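Cyclopropane mycolic acid synthase 1 (Mycobacterium tuberculosis, PDB 1KPH) converts a double bond at the distal position of an alpha mycolic acid into a cyclopropane ring, using a methylene group drawn from S-adenosyl-L-methionine. Local coordinates at residues F26-P29 / T30-S34; V103-L106 / V107-E111. One frame throughout, in Å; residues are numbered along the deposited sequence.

Contact 1 of 2, residues F26-P29 / T30-S34. With SAH (S-adenosyl-L-homocysteine), chain F; 10A (didecyl-dimethyl-ammonium), chain G.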
# COMPACT_ATOMS: atom_id res chain seq x y z
N PHE A 26 -7.38 9.67 -11.06
CA PHE A 26 -8.27 9.23 -9.99
C PHE A 26 -7.74 9.30 -8.57
O PHE A 26 -8.53 9.32 -7.63
CB PHE A 26 -8.83 7.83 -10.31
CG PHE A 26 -7.82 6.71 -10.24
CD1 PHE A 26 -7.53 6.09 -9.03
CD2 PHE A 26 -7.22 6.23 -11.40
CE1 PHE A 26 -6.65 5.00 -8.98
CE2 PHE A 26 -6.34 5.15 -11.36
CZ PHE A 26 -6.05 4.53 -10.14
N LEU A 27 -6.42 9.36 -8.39
CA LEU A 27 -5.83 9.46 -7.05
C LEU A 27 -5.85 10.91 -6.57
O LEU A 27 -5.97 11.84 -7.37
CB LEU A 27 -4.39 8.97 -7.05
CG LEU A 27 -4.13 7.52 -7.44
CD1 LEU A 27 -2.63 7.24 -7.35
CD2 LEU A 27 -4.91 6.59 -6.51
N ASP A 28 -5.72 11.11 -5.26
CA ASP A 28 -5.70 12.47 -4.74
C ASP A 28 -4.34 13.08 -5.10
O ASP A 28 -3.42 12.36 -5.49
CB ASP A 28 -5.90 12.48 -3.21
CG ASP A 28 -4.65 12.10 -2.45
OD1 ASP A 28 -4.34 10.89 -2.37
OD2 ASP A 28 -3.96 13.01 -1.95
N PRO A 29 -4.20 14.40 -4.97
CA PRO A 29 -2.95 15.09 -5.29
C PRO A 29 -1.66 14.50 -4.71
O PRO A 29 -0.62 14.56 -5.36
CB PRO A 29 -3.21 16.51 -4.80
CG PRO A 29 -4.68 16.67 -5.11
CD PRO A 29 -5.25 15.37 -4.60
N THR A 30 -1.72 13.93 -3.51
CA THR A 30 -0.51 13.36 -2.91
C THR A 30 -0.15 12.05 -3.61
O THR A 30 0.91 11.47 -3.38
CB THR A 30 -0.69 13.04 -1.41
OG1 THR A 30 -1.64 11.98 -1.25
CG2 THR A 30 -1.17 14.27 -0.64
N GLN A 31 -1.06 11.60 -4.47
CA GLN A 31 -0.89 10.36 -5.22
C GLN A 31 -0.82 9.16 -4.30
O GLN A 31 -0.12 8.18 -4.58
CB GLN A 31 0.38 10.41 -6.09
CG GLN A 31 0.44 11.61 -7.02
CD GLN A 31 -0.84 11.79 -7.81
OE1 GLN A 31 -1.45 12.86 -7.78
NE2 GLN A 31 -1.24 10.76 -8.54
N THR A 32 -1.52 9.23 -3.17
CA THR A 32 -1.54 8.12 -2.23
C THR A 32 -2.43 7.05 -2.86
O THR A 32 -3.56 7.32 -3.28
CB THR A 32 -2.10 8.54 -0.86
OG1 THR A 32 -1.23 9.52 -0.27
CG2 THR A 32 -2.20 7.35 0.08
N TYR A 33 -1.92 5.83 -2.93
CA TYR A 33 -2.64 4.73 -3.57
C TYR A 33 -2.86 3.60 -2.57
O TYR A 33 -2.28 2.52 -2.69
CB TYR A 33 -1.82 4.26 -4.78
CG TYR A 33 -2.54 3.44 -5.83
CD1 TYR A 33 -3.92 3.29 -5.82
CD2 TYR A 33 -1.82 2.82 -6.85
CE1 TYR A 33 -4.58 2.54 -6.80
CE2 TYR A 33 -2.46 2.08 -7.84
CZ TYR A 33 -3.84 1.94 -7.81
OH TYR A 33 -4.48 1.20 -8.79
N SER A 34 -3.71 3.87 -1.58
CA SER A 34 -4.03 2.92 -0.53
C SER A 34 -5.25 3.46 0.24
O SER A 34 -5.66 4.59 0.02
CB SER A 34 -2.84 2.75 0.42
OG SER A 34 -2.31 4.01 0.83
N SAH F . 2.74 2.84 -0.13
CA SAH F . 2.27 3.70 -1.22
CB SAH F . 2.13 2.91 -2.53
CG SAH F . 1.36 1.57 -2.52
C SAH F . 0.92 4.36 -0.87
OXT SAH F . 0.48 5.25 -1.61
C5' SAH F . 2.41 -0.62 -3.93
C4' SAH F . 3.86 -0.15 -3.83
O4' SAH F . 4.74 -1.15 -3.26
C3' SAH F . 4.45 0.23 -5.18
O3' SAH F . 5.19 1.47 -5.04
C2' SAH F . 5.35 -0.94 -5.52
O2' SAH F . 6.40 -0.57 -6.42
C1' SAH F . 5.85 -1.35 -4.17
N9 SAH F . 6.34 -2.73 -4.12
C8 SAH F . 5.77 -3.90 -4.53
N7 SAH F . 6.46 -4.98 -4.35
C5 SAH F . 7.62 -4.49 -3.76
C6 SAH F . 8.93 -5.14 -3.25
N6 SAH F . 9.15 -6.47 -3.31
N1 SAH F . 9.88 -4.30 -2.72
C2 SAH F . 9.63 -2.96 -2.67
N3 SAH F . 8.54 -2.28 -3.08
C4 SAH F . 7.57 -3.11 -3.62
C1 10A G . -6.78 -12.57 -4.41
C2 10A G . -5.67 -11.86 -5.19
C3 10A G . -5.42 -10.47 -4.61
C4 10A G . -4.33 -9.64 -5.31
C5 10A G . -4.25 -8.29 -4.59
C6 10A G . -3.26 -7.27 -5.18
C7 10A G . -3.42 -6.02 -4.30
C8 10A G . -2.65 -4.79 -4.78
C9 10A G . -2.98 -3.62 -3.83
C10 10A G . -2.41 -2.31 -4.38
N1 10A G . -2.76 -0.94 -3.78
C11 10A G . -2.09 0.09 -4.67
C12 10A G . -2.18 -0.77 -2.40
C13 10A G . -4.26 -0.61 -3.65
C14 10A G . -5.24 -0.65 -4.86
C15 10A G . -6.75 -0.64 -4.52
C16 10A G . -7.34 -1.82 -3.71
C17 10A G . -7.29 -3.17 -4.45
C18 10A G . -7.91 -4.32 -3.65
C19 10A G . -7.84 -5.63 -4.45
C20 10A G . -8.51 -6.76 -3.65
C21 10A G . -8.50 -8.08 -4.42
C22 10A G . -9.20 -9.14 -3.58
O HOH W 1 -5.87 8.86 -3.21
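Asp-28 reaches forward with its carboxylate into the type I turn that runs from its own residue to Gln-31. Asp-28 OD2 takes two donors: Thr-30 OG1 comes in at 2.6 Å on the syn lone pair, and Thr-30 N, closing an Asx turn, at 2.9 Å from well above the carboxylate plane. Chi1 of 77° tucks the acid group between its own N and carbonyl carbon, which turns it to the backbone ahead. The type I turn itself closes with Gln-31 N on Asp-28 O (2.7 Å), and a water joins Asp-28 N and OD1 to Thr-32 O. On the apolar side Leu-27 CD2 packs obliquely on the ring of Tyr-33, 3.5 Å from Tyr-33 CD1, while Phe-26 directs its edge toward the Tyr-33 face in an offset edge-to-face pair, planes at 68°. Further out, the Tyr-33 hydroxyl is held by Tyr-265 and His-15, and Trp-239 meets its ring edge-to-face. Tyr-33 meets both ligands: its N points almost straight at OXT of S-adenosyl-L-homocysteine (2.8 Å, 171°), and C11, a methyl of the quaternary didecyl-dimethyl-ammonium, sits over the ring centre, an aromatic face that could favour positive charge here.

Contact 2 of 2, residues V103-L106 / V107-E111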
# COMPACT_ATOMS: atom_id res chain seq x y z
N VAL A 103 9.56 10.40 -7.36
CA VAL A 103 10.05 10.66 -6.02
C VAL A 103 11.46 11.24 -6.06
O VAL A 103 11.85 12.03 -5.19
CB VAL A 103 10.05 9.37 -5.17
CG1 VAL A 103 10.60 9.65 -3.78
CG2 VAL A 103 8.64 8.82 -5.07
N GLN A 104 12.23 10.87 -7.08
CA GLN A 104 13.59 11.38 -7.21
C GLN A 104 13.55 12.89 -7.42
O GLN A 104 14.46 13.61 -7.01
CB GLN A 104 14.31 10.71 -8.39
CG GLN A 104 15.72 11.25 -8.63
CD GLN A 104 16.60 11.16 -7.39
OE1 GLN A 104 16.84 10.08 -6.86
NE2 GLN A 104 17.07 12.31 -6.92
N GLN A 105 12.49 13.38 -8.06
CA GLN A 105 12.36 14.82 -8.27
C GLN A 105 11.93 15.51 -6.98
O GLN A 105 12.39 16.62 -6.68
CB GLN A 105 11.37 15.12 -9.39
CG GLN A 105 11.96 14.91 -10.78
CD GLN A 105 13.25 15.69 -10.98
OE1 GLN A 105 13.26 16.93 -10.95
NE2 GLN A 105 14.36 14.97 -11.17
N LEU A 106 11.06 14.86 -6.22
CA LEU A 106 10.62 15.43 -4.95
C LEU A 106 11.86 15.61 -4.07
O LEU A 106 12.05 16.66 -3.46
CB LEU A 106 9.62 14.48 -4.26
CG LEU A 106 8.27 14.22 -4.94
CD1 LEU A 106 7.46 13.26 -4.08
CD2 LEU A 106 7.51 15.53 -5.14
N VAL A 107 12.70 14.58 -4.02
CA VAL A 107 13.92 14.62 -3.24
C VAL A 107 14.84 15.74 -3.73
O VAL A 107 15.33 16.55 -2.95
CB VAL A 107 14.70 13.28 -3.33
CG1 VAL A 107 16.12 13.45 -2.81
CG2 VAL A 107 13.97 12.21 -2.53
N ALA A 108 15.06 15.78 -5.04
CA ALA A 108 15.92 16.78 -5.65
C ALA A 108 15.45 18.22 -5.40
O ALA A 108 16.27 19.12 -5.25
CB ALA A 108 16.03 16.53 -7.15
N ASN A 109 14.14 18.42 -5.36
CA ASN A 109 13.60 19.76 -5.15
C ASN A 109 13.27 20.14 -3.71
O ASN A 109 12.91 21.29 -3.44
CB ASN A 109 12.36 19.95 -6.02
CG ASN A 109 12.68 19.92 -7.50
OD1 ASN A 109 13.49 20.70 -7.99
ND2 ASN A 109 12.04 19.01 -8.23
N SER A 110 13.40 19.20 -2.78
CA SER A 110 13.10 19.49 -1.38
C SER A 110 14.07 20.52 -0.79
O SER A 110 15.25 20.52 -1.12
CB SER A 110 13.16 18.21 -0.55
OG SER A 110 13.08 18.50 0.84
N GLU A 111 13.56 21.40 0.07
CA GLU A 111 14.42 22.38 0.71
C GLU A 111 14.66 21.98 2.16
O GLU A 111 15.25 22.74 2.94
CB GLU A 111 13.82 23.79 0.61
CG GLU A 111 12.31 23.86 0.54
CD GLU A 111 11.63 23.42 1.81
OE1 GLU A 111 11.73 22.22 2.16
OE2 GLU A 111 10.99 24.27 2.46
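Val-103 and Val-107 sit one turn apart on helix 97-109, the helix of a beta-alpha-beta crossover between parallel strands 89-93 and 116-119 in the Rossmann-like methyltransferase fold. Main-chain bonds set the spacing: Val-107 N reaches Val-103 O at 2.9 Å and 168°, and the same i to i+4 pattern carries Ala-108 N to Gln-104 O and Asn-109 N to Gln-105 O. Asn-109 N also makes a weak second bond to Leu-106 O as the helix runs out, and Ser-110 is the first residue to leave helical angles.

Apolar contact is looser. Val-103 CG1 and Val-107 CG2 approach to 4.4 Å, and Val-107 CG2, anti to the carbonyl carbon of its own residue, lies alongside Val-103 O at 3.4 Å. Both valines rest against strand 116-119, on Val-118 and Lys-116 respectively, while Leu-106 turns to Met-80 of helix 77-86.

Polar side chains meet on the exposed flank. The Gln-105 and Asn-109 side chains slant past each other, amide planes 72° apart, with Gln-105 OE1 3.6 Å from Asn-109 ND2. Chi1 of -65° sets the Asn-109 amide beside its own N and back over the preceding turn, which leaves ND2 2.9 Å from Gln-105 O.

Overall arrangement
Contact 1 comes first along the chain, in the loop between helices 20-23 and 45-57; contact 2 follows on helix 97-109. Their centres lie 18 Å apart and their nearest atoms about 7 Å, so they do not touch. The former is buried near the cofactor, about 11 Å from the centre of the chain, whereas the latter lies at the surface, about 21 Å out. Helix 77-86 is shared ground: Ala-77 meets Thr-30 and Thr-32, while Met-79 and Met-80 receive Val-103 and Leu-106. The 26-34 loop lines the S-adenosyl-L-homocysteine pocket with Thr-32, Tyr-33 and Ser-34; the start of helix 97-109 adds Gln-99, 103-109 is its later part, and 110-111 lead on toward edge strand 116-119.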